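Long-range contacts in insecticidal crystal protein Cry35Ab1 (Bacillus thuringiensis, PDB 4JP0), which forms one component of a binary insecticidal toxin that, with its partner Cry34Ab1, acts on western corn rootworm, probably at the larval midgut epithelium: residues K227-E232 and E295-D300; M307-F312 and Y341-Y346; Q212-S217 and G311-T316; R222-K227 and P302-M307. All coordinates share one frame; numbering follows the deposited sequence. Where two conformers were deposited one is given.

Along the chain, strand 202-221 comes first and opens contact 3; the turn that follows opens contact 4, and strand 225-234 opens contact 1. The loops then close from the inside outward. Contact 1 shuts when 295-300 returns beside 227-232, contact 4 shuts around it at 302-307, and contact 3 encloses both at 311-316. Contact 2 starts on 307-312, partly on the residues that end contact 3, and closes through 341-346 as the next hairpin. Contacts 2 and 3 flank strand 307-323 within a four-stranded sheet; contact 1 builds the separate two-stranded ribbon. Tyr229 and Tyr231 join that ribbon to Tyr341, and contact 4 gathers the connections at the distal end.

Contact 1: residues K227-E232 and E295-D300; sequences KSYTYE and EQSEID
Tyr229 and Tyr231 of 227-232 lie against Ile299, Ser297 and Glu295 on one face of a two-stranded antiparallel ribbon, strands 225-234 and 292-301. Such long twisted strands are consistent with an aerolysin-like toxin fold. The backbone ladder runs through three hydrogen-bonded pairs, Lys227 with Ile299, Tyr229 with Ser297 and Tyr231 with Glu295. Ser297 N gives Tyr229 O a bond of 2.9 Å, whereas the bond from Tyr231 N to Glu295 O is weak, at 3.4 Å.

Apolar packing is concentrated on the tyrosine face. With CG held between its own backbone N and carbonyl carbon (chi1 71°), Tyr229 leans across the partner strand. Its CE2 comes within 3.2 Å of Ile299 CG1, a tight approach, and Ser297 CB sits over a face of the same ring in a CH-pi contact. Tyr231 repeats the posture at the next hydrogen-bonded pair: Glu295 CB lies over its ring face, 4.1 Å from the centroid, and the two side chains run alongside, pointing the same way. Beyond them, the Tyr231 ring stacks on that of Tyr341, and Ile299 reaches Met307, so this face looks toward the larger four-stranded sheet.

Ser228, Thr230, Gln296 and Glu298 occupy the other face, where Ser228 OG is 3.6 Å from Ser297 O.

Polar contacts gather at the phenol end of Tyr229, whose OH is hydrogen-bonded to Tyr341 OH. A water also joins it to the partner strand: the water oxygen lies 2.5 Å from Tyr229 OH and 2.7 Å from Ser297 OG, and it donates to Glu298 O at 3.2 Å.

Contact 2: residues M307-F312 and Y341-Y346; sequences MNSIGF and YNVTSY
The Phe312 ring meets Thr344 at its edge, the methyl CG2 lying near the ring plane, 4.0 Å from CE1. Beyond the pair, Pro159 and Ile167 from loops also touch this phenylalanine. Tyr346, at the far end, has Asn308 OD1 near the plane of its ring, beside the edge at CD2. Tyr341 lies on the opposite side of the sheet from Phe312. With its CG anti to the backbone N (chi1 -175°), the ring swings back along 307-312 and brings CE1 to 3.8 Å from Gly311 CA; the missing side chain on Gly311 lets it come so near the strand.

Between Phe312 and Tyr346, on their face of the sheet, Ile310 and Thr344 run side by side, their CG2 methyls 4.0 Å apart. On the other face Ser345 CB presses on Asn308 O at 3.4 Å. A water donates to both Asn308 OD1 and Tyr346 O, extending the pairing beyond the backbone.

Six main-chain bonds join three hydrogen-bonded pairs, the bond from Asn308 N to Tyr346 O being 2.7 Å. This regular antiparallel ladder belongs to the long beta hairpin of strands 307-323 and 327-346, the latter at one margin of the four-stranded sheet.

Contact 3: residues Q212-S217 and G311-T316; sequences QRAVGS and GFLTIT
Ser217 turns OG in between its own backbone N and carbonyl carbon (chi1 76°), which brings the hydroxyl to the amide of Gly311. There OG accepts from Gly311 N at 2.9 Å and donates back to Ala214 O at 2.7 Å, along a lone pair in the carbonyl plane. Ile315 instead holds CG1 beside its backbone N (chi1 -54°), directing it to Gln212 CB, 3.5 Å away; the two side chains meet crosswise.

Ala214 O receives a second donor, Ser217 N, which closes a type II beta turn from Ala214 to Ser217. Gly216, third in the turn, adopts a positive phi of 98°. This turn interrupts strand 202-221 where it runs antiparallel to strand 307-323 in the four-stranded sheet of this toxin_10-family protein. Gln212 N bonds Leu313 O at 3.0 Å, and Leu313 N returns a bond to Gln212 O, before the chain bends into the turn.

Ala214 N continues toward the turn with a 2.8 Å bond to Gly311 O, met from above the carbonyl plane. Ala214 CB packs 3.8 Å from Leu313 CD1, and both side chains also touch Tyr341. On the other side of the strand, Phe312 brings CD2 to 3.5 Å from Arg213 N.

Contact 4: residues R222-K227 and P302-M307; sequences RPHEKK and PTDQSM
His224 lays one face of its imidazole on the carbonyl oxygen of Thr303, which sits 3.4 Å from the ring plane and over its centre. The residue is in the left-handed helical region (phi 59°, psi 52°), as the first position of a G1 beta bulge requires: His224 and Glu225 both face Asn301, at the end where strands 225-234 and 292-301 begin to separate. The same Thr303 O takes a weak hydrogen bond from His224 N, with 3.0 Å between the atoms and a bent N-H angle of 128°, so one oxygen is approached by both the ring and the main chain of a single residue.

Pro223 extends the packing on the neighbouring peptides. Its CA lies 3.4 Å from Thr303 O, and CG reaches Asp304 O at 3.6 Å. Asn301 links the two connections by its side chain: ND2 donates to both Arg222 O and Gln305 O, while OD1 pairs with Thr303 OG1. Thr303 also packs on helices 349-355 and 372-380, which places this turn beside the C-terminal helices.

Within 222-227, Arg222 N makes a nearly straight 2.9 Å bond to Glu225 OE2, arriving from above the carboxylate plane, so the Glu225 side chain reaches back to the start of the segment. In 302-307, Gln305 N gives Thr303 OG1 a weak bond.

At the outer end of the imidazole, Asp304 crosses with its carboxylate plane almost perpendicular to the ring, and His224 NE2 meets it at Asp304 CA, 3.5 Å away, and at the CB methylene, not at the carboxylate.

Contact 1: residues K227-E232 and E295-D300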
loop_
_atom_site.group_PDB
_atom_site.type_symbol
_atom_site.label_atom_id
_atom_site.label_comp_id
_atom_site.label_asym_id
_atom_site.label_seq_id
_atom_site.Cartn_x
_atom_site.Cartn_y
_atom_site.Cartn_z
ATOM N N LYS A 227 4.521 40.476 -3.988
ATOM C CA LYS A 227 3.909 40.018 -5.223
ATOM C C LYS A 227 3.070 38.820 -4.887
ATOM O O LYS A 227 3.521 37.926 -4.190
ATOM C CB LYS A 227 4.985 39.650 -6.241
ATOM C CG LYS A 227 4.654 40.060 -7.662
ATOM C CD LYS A 227 5.706 39.563 -8.635
ATOM C CE LYS A 227 5.670 40.347 -9.941
ATOM N NZ LYS A 227 6.668 39.808 -10.914
ATOM N N SER A 228 1.822 38.848 -5.337
ATOM C CA SER A 228 0.902 37.764 -5.096
ATOM C C SER A 228 1.067 36.752 -6.217
ATOM O O SER A 228 1.374 37.112 -7.355
ATOM C CB SER A 228 -0.541 38.297 -5.035
ATOM O OG SER A 228 -1.405 37.297 -4.508
ATOM N N TYR A 229 0.901 35.476 -5.888
ATOM C CA TYR A 229 1.010 34.450 -6.904
ATOM C C TYR A 229 0.269 33.186 -6.493
ATOM O O TYR A 229 -0.232 33.063 -5.367
ATOM C CB TYR A 229 2.483 34.140 -7.207
ATOM C CG TYR A 229 3.220 33.399 -6.111
ATOM C CD1 TYR A 229 3.414 32.010 -6.182
ATOM C CD2 TYR A 229 3.740 34.072 -5.013
ATOM C CE1 TYR A 229 4.089 31.331 -5.188
ATOM C CE2 TYR A 229 4.422 33.384 -3.999
ATOM C CZ TYR A 229 4.591 32.017 -4.095
ATOM O OH TYR A 229 5.285 31.328 -3.110
ATOM N N THR A 230 0.195 32.249 -7.419
ATOM C CA THR A 230 -0.462 30.996 -7.134
ATOM C C THR A 230 0.390 29.848 -7.662
ATOM O O THR A 230 1.003 29.940 -8.727
ATOM C CB THR A 230 -1.856 30.997 -7.790
ATOM O OG1 THR A 230 -2.554 29.802 -7.452
ATOM C CG2 THR A 230 -1.741 30.926 -9.301
ATOM N N TYR A 231 0.476 28.786 -6.883
ATOM C CA TYR A 231 1.180 27.599 -7.346
ATOM C C TYR A 231 0.184 26.470 -7.273
ATOM O O TYR A 231 -0.827 26.583 -6.588
ATOM C CB TYR A 231 2.439 27.284 -6.528
ATOM C CG TYR A 231 2.188 26.928 -5.090
ATOM C CD1 TYR A 231 1.931 25.612 -4.717
ATOM C CD2 TYR A 231 2.219 27.895 -4.094
ATOM C CE1 TYR A 231 1.707 25.281 -3.418
ATOM C CE2 TYR A 231 2.001 27.560 -2.769
ATOM C CZ TYR A 231 1.747 26.247 -2.443
ATOM O OH TYR A 231 1.515 25.864 -1.148
ATOM N N GLU A 232 0.467 25.401 -8.001
ATOM C CA GLU A 232 -0.392 24.233 -8.051
ATOM C C GLU A 232 0.114 23.097 -7.171
ATOM O O GLU A 232 1.309 22.929 -6.990
ATOM C CB GLU A 232 -0.432 23.732 -9.484
ATOM C CG GLU A 232 -1.017 24.744 -10.459
ATOM C CD GLU A 232 -0.851 24.296 -11.898
ATOM O OE1 GLU A 232 -0.591 23.073 -12.116
ATOM O OE2 GLU A 232 -0.979 25.156 -12.801
ATOM N N GLU A 295 -2.818 27.254 -4.486
ATOM C CA GLU A 295 -2.766 27.909 -3.205
ATOM C C GLU A 295 -2.309 29.325 -3.421
ATOM O O GLU A 295 -1.276 29.570 -4.054
ATOM C CB GLU A 295 -1.814 27.186 -2.254
ATOM C CG GLU A 295 -1.843 27.736 -0.832
ATOM C CD GLU A 295 -3.216 27.649 -0.186
ATOM O OE1 GLU A 295 -4.048 26.854 -0.675
ATOM O OE2 GLU A 295 -3.475 28.379 0.809
ATOM N N GLN A 296 -3.087 30.264 -2.908
ATOM C CA GLN A 296 -2.713 31.672 -3.034
ATOM C C GLN A 296 -1.568 31.925 -2.075
ATOM O O GLN A 296 -1.588 31.444 -0.940
ATOM C CB GLN A 296 -3.908 32.562 -2.692
ATOM C CG GLN A 296 -3.659 34.058 -2.858
ATOM C CD GLN A 296 -4.916 34.871 -2.570
ATOM O OE1 GLN A 296 -5.994 34.302 -2.341
ATOM N NE2 GLN A 296 -4.787 36.196 -2.588
ATOM N N SER A 297 -0.541 32.636 -2.518
ATOM C CA SER A 297 0.543 32.934 -1.615
ATOM C C SER A 297 1.136 34.280 -1.933
ATOM O O SER A 297 0.716 34.955 -2.878
ATOM C CB SER A 297 1.621 31.852 -1.636
ATOM O OG SER A 297 2.328 31.862 -0.409
ATOM N N GLU A 298 2.107 34.683 -1.134
ATOM C CA GLU A 298 2.678 35.999 -1.321
ATOM C C GLU A 298 4.165 35.928 -1.045
ATOM O O GLU A 298 4.589 35.130 -0.208
ATOM C CB GLU A 298 2.019 36.979 -0.341
ATOM C CG GLU A 298 1.617 38.292 -0.973
ATOM C CD GLU A 298 1.279 39.377 0.042
ATOM O OE1 GLU A 298 1.668 39.252 1.230
ATOM O OE2 GLU A 298 0.636 40.367 -0.362
ATOM N N ILE A 299 4.942 36.726 -1.783
ATOM C CA ILE A 299 6.369 36.890 -1.523
ATOM C C ILE A 299 6.607 38.353 -1.250
ATOM O O ILE A 299 6.151 39.219 -2.005
ATOM C CB ILE A 299 7.274 36.537 -2.719
ATOM C CG1 ILE A 299 7.024 35.141 -3.249
ATOM C CG2 ILE A 299 8.743 36.714 -2.316
ATOM C CD1 ILE A 299 7.127 34.032 -2.209
ATOM N N ASP A 300 7.341 38.630 -0.191
ATOM C CA ASP A 300 7.663 40.000 0.171
ATOM C C ASP A 300 9.157 40.204 -0.066
ATOM O O ASP A 300 9.941 39.332 0.273
ATOM C CB ASP A 300 7.349 40.188 1.656
ATOM C CG ASP A 300 7.065 41.625 2.030
ATOM O OD1 ASP A 300 7.705 42.551 1.473
ATOM O OD2 ASP A 300 6.210 41.923 2.896
HETATM O O HOH W 1 5.016 32.046 -0.739
#

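Contact 2: residues M307-F312 and Y341-Y346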
loop_
_atom_site.group_PDB
_atom_site.type_symbol
_atom_site.label_atom_id
_atom_site.label_comp_id
_atom_site.label_asym_id
_atom_site.label_seq_id
_atom_site.Cartn_x
_atom_site.Cartn_y
_atom_site.Cartn_z
ATOM N N MET A 307 14.958 40.411 -6.580
ATOM C CA MET A 307 15.050 39.082 -6.020
ATOM C C MET A 307 14.226 38.105 -6.834
ATOM O O MET A 307 13.254 38.500 -7.480
ATOM C CB MET A 307 14.554 39.147 -4.596
ATOM C CG MET A 307 14.212 37.846 -3.944
ATOM S SD MET A 307 13.310 38.254 -2.434
ATOM C CE MET A 307 11.813 38.512 -3.016
ATOM N N ASN A 308 14.636 36.834 -6.811
ATOM C CA ASN A 308 13.924 35.758 -7.485
ATOM C C ASN A 308 13.551 34.720 -6.432
ATOM O O ASN A 308 14.306 34.499 -5.483
ATOM C CB ASN A 308 14.793 35.133 -8.595
ATOM C CG ASN A 308 15.352 36.197 -9.602
ATOM O OD1 ASN A 308 16.550 36.192 -9.945
ATOM N ND2 ASN A 308 14.491 37.108 -10.054
ATOM N N SER A 309 12.393 34.077 -6.599
ATOM C CA SER A 309 11.952 33.059 -5.645
ATOM C C SER A 309 11.405 31.884 -6.416
ATOM O O SER A 309 10.979 32.033 -7.559
ATOM C CB SER A 309 10.844 33.630 -4.762
ATOM O OG SER A 309 10.418 32.707 -3.760
ATOM N N ILE A 310 11.455 30.716 -5.804
ATOM C CA ILE A 310 10.841 29.545 -6.372
ATOM C C ILE A 310 10.455 28.663 -5.202
ATOM O O ILE A 310 11.069 28.719 -4.140
ATOM C CB ILE A 310 11.804 28.812 -7.330
ATOM C CG1 ILE A 310 11.053 27.717 -8.112
ATOM C CG2 ILE A 310 12.954 28.232 -6.566
ATOM C CD1 ILE A 310 11.774 27.190 -9.326
ATOM N N GLY A 311 9.453 27.820 -5.401
ATOM C CA GLY A 311 9.007 26.943 -4.347
ATOM C C GLY A 311 9.084 25.475 -4.716
ATOM O O GLY A 311 9.047 25.114 -5.899
ATOM N N PHE A 312 9.229 24.641 -3.693
ATOM C CA PHE A 312 9.226 23.196 -3.888
ATOM C C PHE A 312 8.184 22.507 -3.036
ATOM O O PHE A 312 7.813 22.998 -1.968
ATOM C CB PHE A 312 10.593 22.631 -3.550
ATOM C CG PHE A 312 11.685 23.121 -4.464
ATOM C CD1 PHE A 312 12.443 24.236 -4.135
ATOM C CD2 PHE A 312 11.949 22.467 -5.650
ATOM C CE1 PHE A 312 13.428 24.698 -4.967
ATOM C CE2 PHE A 312 12.953 22.910 -6.480
ATOM C CZ PHE A 312 13.698 24.027 -6.135
ATOM N N TYR A 341 5.230 22.701 1.338
ATOM C CA TYR A 341 5.678 23.762 0.445
ATOM C C TYR A 341 6.783 24.570 1.101
ATOM O O TYR A 341 6.644 25.033 2.246
ATOM C CB TYR A 341 4.475 24.656 0.067
ATOM C CG TYR A 341 4.781 25.724 -0.952
ATOM C CD1 TYR A 341 5.151 25.390 -2.254
ATOM C CD2 TYR A 341 4.678 27.059 -0.624
ATOM C CE1 TYR A 341 5.423 26.374 -3.203
ATOM C CE2 TYR A 341 4.951 28.056 -1.574
ATOM C CZ TYR A 341 5.323 27.710 -2.845
ATOM O OH TYR A 341 5.599 28.710 -3.757
ATOM N N ASN A 342 7.884 24.759 0.381
ATOM C CA ASN A 342 8.945 25.600 0.904
ATOM C C ASN A 342 9.410 26.491 -0.190
ATOM O O ASN A 342 9.502 26.048 -1.328
ATOM C CB ASN A 342 10.132 24.751 1.342
ATOM C CG ASN A 342 9.944 24.187 2.709
ATOM O OD1 ASN A 342 10.329 24.830 3.707
ATOM N ND2 ASN A 342 9.336 22.988 2.792
ATOM N N VAL A 343 9.703 27.748 0.123
ATOM C CA VAL A 343 10.252 28.616 -0.914
ATOM C C VAL A 343 11.731 28.922 -0.669
ATOM O O VAL A 343 12.233 28.862 0.477
ATOM C CB VAL A 343 9.480 29.946 -1.015
ATOM C CG1 VAL A 343 8.082 29.700 -1.543
ATOM C CG2 VAL A 343 9.422 30.626 0.356
ATOM N N THR A 344 12.448 29.257 -1.731
ATOM C CA THR A 344 13.831 29.652 -1.541
ATOM C C THR A 344 14.099 30.783 -2.499
ATOM O O THR A 344 13.433 30.932 -3.519
ATOM C CB THR A 344 14.811 28.444 -1.662
ATOM O OG1 THR A 344 16.142 28.849 -1.310
ATOM C CG2 THR A 344 14.938 27.940 -3.114
ATOM N N SER A 345 15.060 31.617 -2.161
ATOM C CA SER A 345 15.253 32.819 -2.947
ATOM C C SER A 345 16.665 33.083 -3.400
ATOM O O SER A 345 17.625 32.425 -2.963
ATOM C CB SER A 345 14.795 34.002 -2.105
ATOM O OG SER A 345 15.633 34.102 -0.960
ATOM N N TYR A 346 16.782 34.062 -4.299
ATOM C CA TYR A 346 18.068 34.515 -4.780
ATOM C C TYR A 346 17.981 36.005 -5.065
ATOM O O TYR A 346 17.181 36.415 -5.879
ATOM C CB TYR A 346 18.439 33.811 -6.056
ATOM C CG TYR A 346 19.816 34.168 -6.448
ATOM C CD1 TYR A 346 20.867 33.917 -5.592
ATOM C CD2 TYR A 346 20.078 34.791 -7.660
ATOM C CE1 TYR A 346 22.167 34.259 -5.938
ATOM C CE2 TYR A 346 21.385 35.137 -8.015
ATOM C CZ TYR A 346 22.418 34.867 -7.145
ATOM O OH TYR A 346 23.721 35.205 -7.473
HETATM O O HOH W 2 17.772 37.763 -8.258
#

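Contact 3: residues Q212-S217 and G311-T316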
loop_
_atom_site.group_PDB
_atom_site.type_symbol
_atom_site.label_atom_id
_atom_site.label_comp_id
_atom_site.label_asym_id
_atom_site.label_seq_id
_atom_site.Cartn_x
_atom_site.Cartn_y
_atom_site.Cartn_z
ATOM N N GLN A 212 10.143 18.561 -5.920
ATOM C CA GLN A 212 9.911 19.038 -7.273
ATOM C C GLN A 212 9.395 20.490 -7.249
ATOM O O GLN A 212 8.584 20.841 -6.410
ATOM C CB GLN A 212 8.852 18.155 -7.960
ATOM C CG GLN A 212 8.626 18.463 -9.432
ATOM C CD GLN A 212 7.645 17.471 -10.080
ATOM O OE1 GLN A 212 6.554 17.859 -10.530
ATOM N NE2 GLN A 212 8.020 16.196 -10.108
ATOM N N ARG A 213 9.871 21.308 -8.183
ATOM C CA ARG A 213 9.447 22.692 -8.333
ATOM C C ARG A 213 7.929 22.777 -8.399
ATOM O O ARG A 213 7.298 21.971 -9.053
ATOM C CB ARG A 213 10.066 23.241 -9.634
ATOM C CG ARG A 213 9.404 24.473 -10.229
ATOM C CD ARG A 213 9.992 24.886 -11.592
ATOM N NE ARG A 213 9.005 25.580 -12.420
ATOM C CZ ARG A 213 9.308 26.379 -13.442
ATOM N NH1 ARG A 213 10.583 26.602 -13.760
ATOM N NH2 ARG A 213 8.339 26.962 -14.145
ATOM N N ALA A 214 7.337 23.732 -7.693
ATOM C CA ALA A 214 5.893 23.919 -7.760
ATOM C C ALA A 214 5.563 24.776 -8.974
ATOM O O ALA A 214 6.095 25.881 -9.128
ATOM C CB ALA A 214 5.407 24.590 -6.529
ATOM N N VAL A 215 4.681 24.271 -9.821
ATOM C CA VAL A 215 4.271 24.976 -11.013
ATOM C C VAL A 215 3.599 26.299 -10.586
ATOM O O VAL A 215 2.681 26.317 -9.737
ATOM C CB VAL A 215 3.326 24.105 -11.892
ATOM C CG1 VAL A 215 2.990 24.828 -13.200
ATOM C CG2 VAL A 215 3.930 22.695 -12.174
ATOM N N GLY A 216 4.096 27.398 -11.139
ATOM C CA GLY A 216 3.590 28.743 -10.886
ATOM C C GLY A 216 4.395 29.516 -9.839
ATOM O O GLY A 216 4.224 30.743 -9.672
ATOM N N SER A 217 5.303 28.820 -9.152
ATOM C CA SER A 217 6.018 29.412 -8.028
ATOM C C SER A 217 7.269 30.241 -8.367
ATOM O O SER A 217 7.860 30.836 -7.475
ATOM C CB SER A 217 6.398 28.312 -7.010
ATOM O OG SER A 217 7.507 27.556 -7.479
ATOM N N GLY A 311 9.453 27.820 -5.401
ATOM C CA GLY A 311 9.007 26.943 -4.347
ATOM C C GLY A 311 9.084 25.475 -4.716
ATOM O O GLY A 311 9.047 25.114 -5.899
ATOM N N PHE A 312 9.229 24.641 -3.693
ATOM C CA PHE A 312 9.226 23.196 -3.888
ATOM C C PHE A 312 8.184 22.507 -3.036
ATOM O O PHE A 312 7.813 22.998 -1.968
ATOM C CB PHE A 312 10.593 22.631 -3.550
ATOM C CG PHE A 312 11.685 23.121 -4.464
ATOM C CD1 PHE A 312 12.443 24.236 -4.135
ATOM C CD2 PHE A 312 11.949 22.467 -5.650
ATOM C CE1 PHE A 312 13.428 24.698 -4.967
ATOM C CE2 PHE A 312 12.953 22.910 -6.480
ATOM C CZ PHE A 312 13.698 24.027 -6.135
ATOM N N LEU A 313 7.738 21.359 -3.529
ATOM C CA LEU A 313 6.799 20.472 -2.840
ATOM C C LEU A 313 7.403 19.089 -2.760
ATOM O O LEU A 313 8.147 18.681 -3.658
ATOM C CB LEU A 313 5.510 20.369 -3.648
ATOM C CG LEU A 313 4.690 21.661 -3.659
ATOM C CD1 LEU A 313 3.719 21.665 -4.810
ATOM C CD2 LEU A 313 3.957 21.749 -2.297
ATOM N N THR A 314 7.054 18.358 -1.696
ATOM C CA THR A 314 7.442 16.967 -1.581
ATOM C C THR A 314 6.433 16.206 -2.388
ATOM O O THR A 314 5.224 16.354 -2.171
ATOM C CB THR A 314 7.394 16.484 -0.127
ATOM O OG1 THR A 314 8.476 17.073 0.588
ATOM C CG2 THR A 314 7.694 14.967 -0.051
ATOM N N ILE A 315 6.933 15.438 -3.348
ATOM C CA ILE A 315 6.102 14.576 -4.159
ATOM C C ILE A 315 6.112 13.194 -3.553
ATOM O O ILE A 315 7.147 12.741 -3.082
ATOM C CB ILE A 315 6.644 14.468 -5.586
ATOM C CG1 ILE A 315 6.832 15.848 -6.228
ATOM C CG2 ILE A 315 5.650 13.633 -6.440
ATOM C CD1 ILE A 315 5.501 16.618 -6.429
ATOM N N THR A 316 4.956 12.526 -3.545
ATOM C CA THR A 316 4.919 11.112 -3.134
ATOM C C THR A 316 4.462 10.297 -4.325
ATOM O O THR A 316 3.423 10.595 -4.936
ATOM C CB THR A 316 3.963 10.925 -1.971
ATOM O OG1 THR A 316 4.487 11.617 -0.841
ATOM C CG2 THR A 316 3.924 9.449 -1.499
#

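Contact 4: residues R222-K227 and P302-M307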
loop_
_atom_site.group_PDB
_atom_site.type_symbol
_atom_site.label_atom_id
_atom_site.label_comp_id
_atom_site.label_asym_id
_atom_site.label_seq_id
_atom_site.Cartn_x
_atom_site.Cartn_y
_atom_site.Cartn_z
ATOM N N ARG A 222 10.853 43.042 -7.994
ATOM C CA ARG A 222 11.668 44.239 -8.028
ATOM C C ARG A 222 11.899 44.697 -6.581
ATOM O O ARG A 222 11.328 44.132 -5.654
ATOM C CB ARG A 222 10.959 45.331 -8.847
ATOM C CG ARG A 222 10.563 44.824 -10.239
ATOM C CD ARG A 222 10.405 45.927 -11.290
ATOM N NE ARG A 222 9.373 46.892 -10.954
ATOM C CZ ARG A 222 9.059 47.913 -11.751
ATOM N NH1 ARG A 222 9.685 48.041 -12.899
ATOM N NH2 ARG A 222 8.139 48.801 -11.421
ATOM N N PRO A 223 12.747 45.698 -6.377
ATOM C CA PRO A 223 12.957 46.231 -5.028
ATOM C C PRO A 223 11.671 46.711 -4.371
ATOM O O PRO A 223 10.789 47.311 -5.012
ATOM C CB PRO A 223 13.905 47.428 -5.259
ATOM C CG PRO A 223 14.627 47.095 -6.513
ATOM C CD PRO A 223 13.600 46.362 -7.383
ATOM N N HIS A 224 11.558 46.402 -3.083
ATOM C CA HIS A 224 10.519 46.964 -2.220
ATOM C C HIS A 224 9.105 46.666 -2.689
ATOM O O HIS A 224 8.282 47.557 -2.816
ATOM C CB HIS A 224 10.727 48.486 -2.041
ATOM C CG HIS A 224 12.008 48.850 -1.342
ATOM N ND1 HIS A 224 12.291 48.464 -0.048
ATOM C CD2 HIS A 224 13.090 49.549 -1.768
ATOM C CE1 HIS A 224 13.486 48.920 0.297
ATOM N NE2 HIS A 224 13.989 49.583 -0.729
ATOM N N GLU A 225 8.810 45.405 -2.932
ATOM C CA GLU A 225 7.453 45.089 -3.342
ATOM C C GLU A 225 7.081 43.701 -2.887
ATOM O O GLU A 225 7.952 42.867 -2.670
ATOM C CB GLU A 225 7.300 45.192 -4.860
ATOM C CG GLU A 225 7.930 44.041 -5.642
ATOM C CD GLU A 225 7.456 44.057 -7.091
ATOM O OE1 GLU A 225 6.507 44.836 -7.350
ATOM O OE2 GLU A 225 8.014 43.341 -7.962
ATOM N N LYS A 226 5.775 43.490 -2.729
ATOM C CA LYS A 226 5.207 42.190 -2.422
ATOM C C LYS A 226 4.555 41.767 -3.723
ATOM O O LYS A 226 4.078 42.601 -4.492
ATOM C CB LYS A 226 4.107 42.305 -1.362
ATOM C CG LYS A 226 4.441 43.168 -0.125
ATOM C CD LYS A 226 3.351 42.947 0.962
ATOM C CE LYS A 226 3.783 43.389 2.379
ATOM N NZ LYS A 226 2.721 43.064 3.405
ATOM N N LYS A 227 4.521 40.476 -3.988
ATOM C CA LYS A 227 3.909 40.018 -5.223
ATOM C C LYS A 227 3.070 38.820 -4.887
ATOM O O LYS A 227 3.521 37.926 -4.190
ATOM C CB LYS A 227 4.985 39.650 -6.241
ATOM C CG LYS A 227 4.654 40.060 -7.662
ATOM C CD LYS A 227 5.706 39.563 -8.635
ATOM C CE LYS A 227 5.670 40.347 -9.941
ATOM N NZ LYS A 227 6.668 39.808 -10.914
ATOM N N PRO A 302 11.463 43.267 0.878
ATOM C CA PRO A 302 11.607 44.569 1.526
ATOM C C PRO A 302 12.981 45.159 1.359
ATOM O O PRO A 302 13.376 45.966 2.191
ATOM C CB PRO A 302 11.410 44.244 3.014
ATOM C CG PRO A 302 11.512 42.768 3.149
ATOM C CD PRO A 302 11.755 42.154 1.794
ATOM N N THR A 303 13.716 44.771 0.329
ATOM C CA THR A 303 15.072 45.274 0.197
ATOM C C THR A 303 15.179 46.165 -1.031
ATOM O O THR A 303 14.281 46.200 -1.856
ATOM C CB THR A 303 16.041 44.116 0.022
ATOM O OG1 THR A 303 15.900 43.602 -1.307
ATOM C CG2 THR A 303 15.644 42.927 0.913
ATOM N N ASP A 304 16.299 46.843 -1.196
ATOM C CA ASP A 304 16.521 47.728 -2.329
ATOM C C ASP A 304 17.140 47.035 -3.540
ATOM O O ASP A 304 17.517 47.669 -4.479
ATOM C CB ASP A 304 17.314 48.976 -1.848
ATOM C CG ASP A 304 17.680 49.964 -2.962
ATOM O OD1 ASP A 304 18.463 49.641 -3.802
ATOM O OD2 ASP A 304 17.278 51.116 -2.950
ATOM N N GLN A 305 17.209 45.712 -3.517
ATOM C CA GLN A 305 17.708 44.948 -4.665
ATOM C C GLN A 305 16.604 44.034 -5.211
ATOM O O GLN A 305 15.636 43.718 -4.523
ATOM C CB GLN A 305 18.895 44.044 -4.283
ATOM C CG GLN A 305 20.204 44.750 -3.923
ATOM C CD GLN A 305 20.222 45.317 -2.501
ATOM O OE1 GLN A 305 19.933 44.600 -1.526
ATOM N NE2 GLN A 305 20.570 46.593 -2.380
ATOM N N SER A 306 16.779 43.561 -6.430
ATOM C CA SER A 306 15.782 42.665 -7.002
ATOM C C SER A 306 15.952 41.280 -6.410
ATOM O O SER A 306 16.986 40.995 -5.828
ATOM C CB SER A 306 15.925 42.603 -8.521
ATOM O OG SER A 306 16.858 41.605 -8.902
ATOM N N MET A 307 14.958 40.411 -6.580
ATOM C CA MET A 307 15.050 39.082 -6.020
ATOM C C MET A 307 14.226 38.105 -6.834
ATOM O O MET A 307 13.254 38.500 -7.480
ATOM C CB MET A 307 14.554 39.147 -4.596
ATOM C CG MET A 307 14.212 37.846 -3.944
ATOM S SD MET A 307 13.310 38.254 -2.434
ATOM C CE MET A 307 11.813 38.512 -3.016
#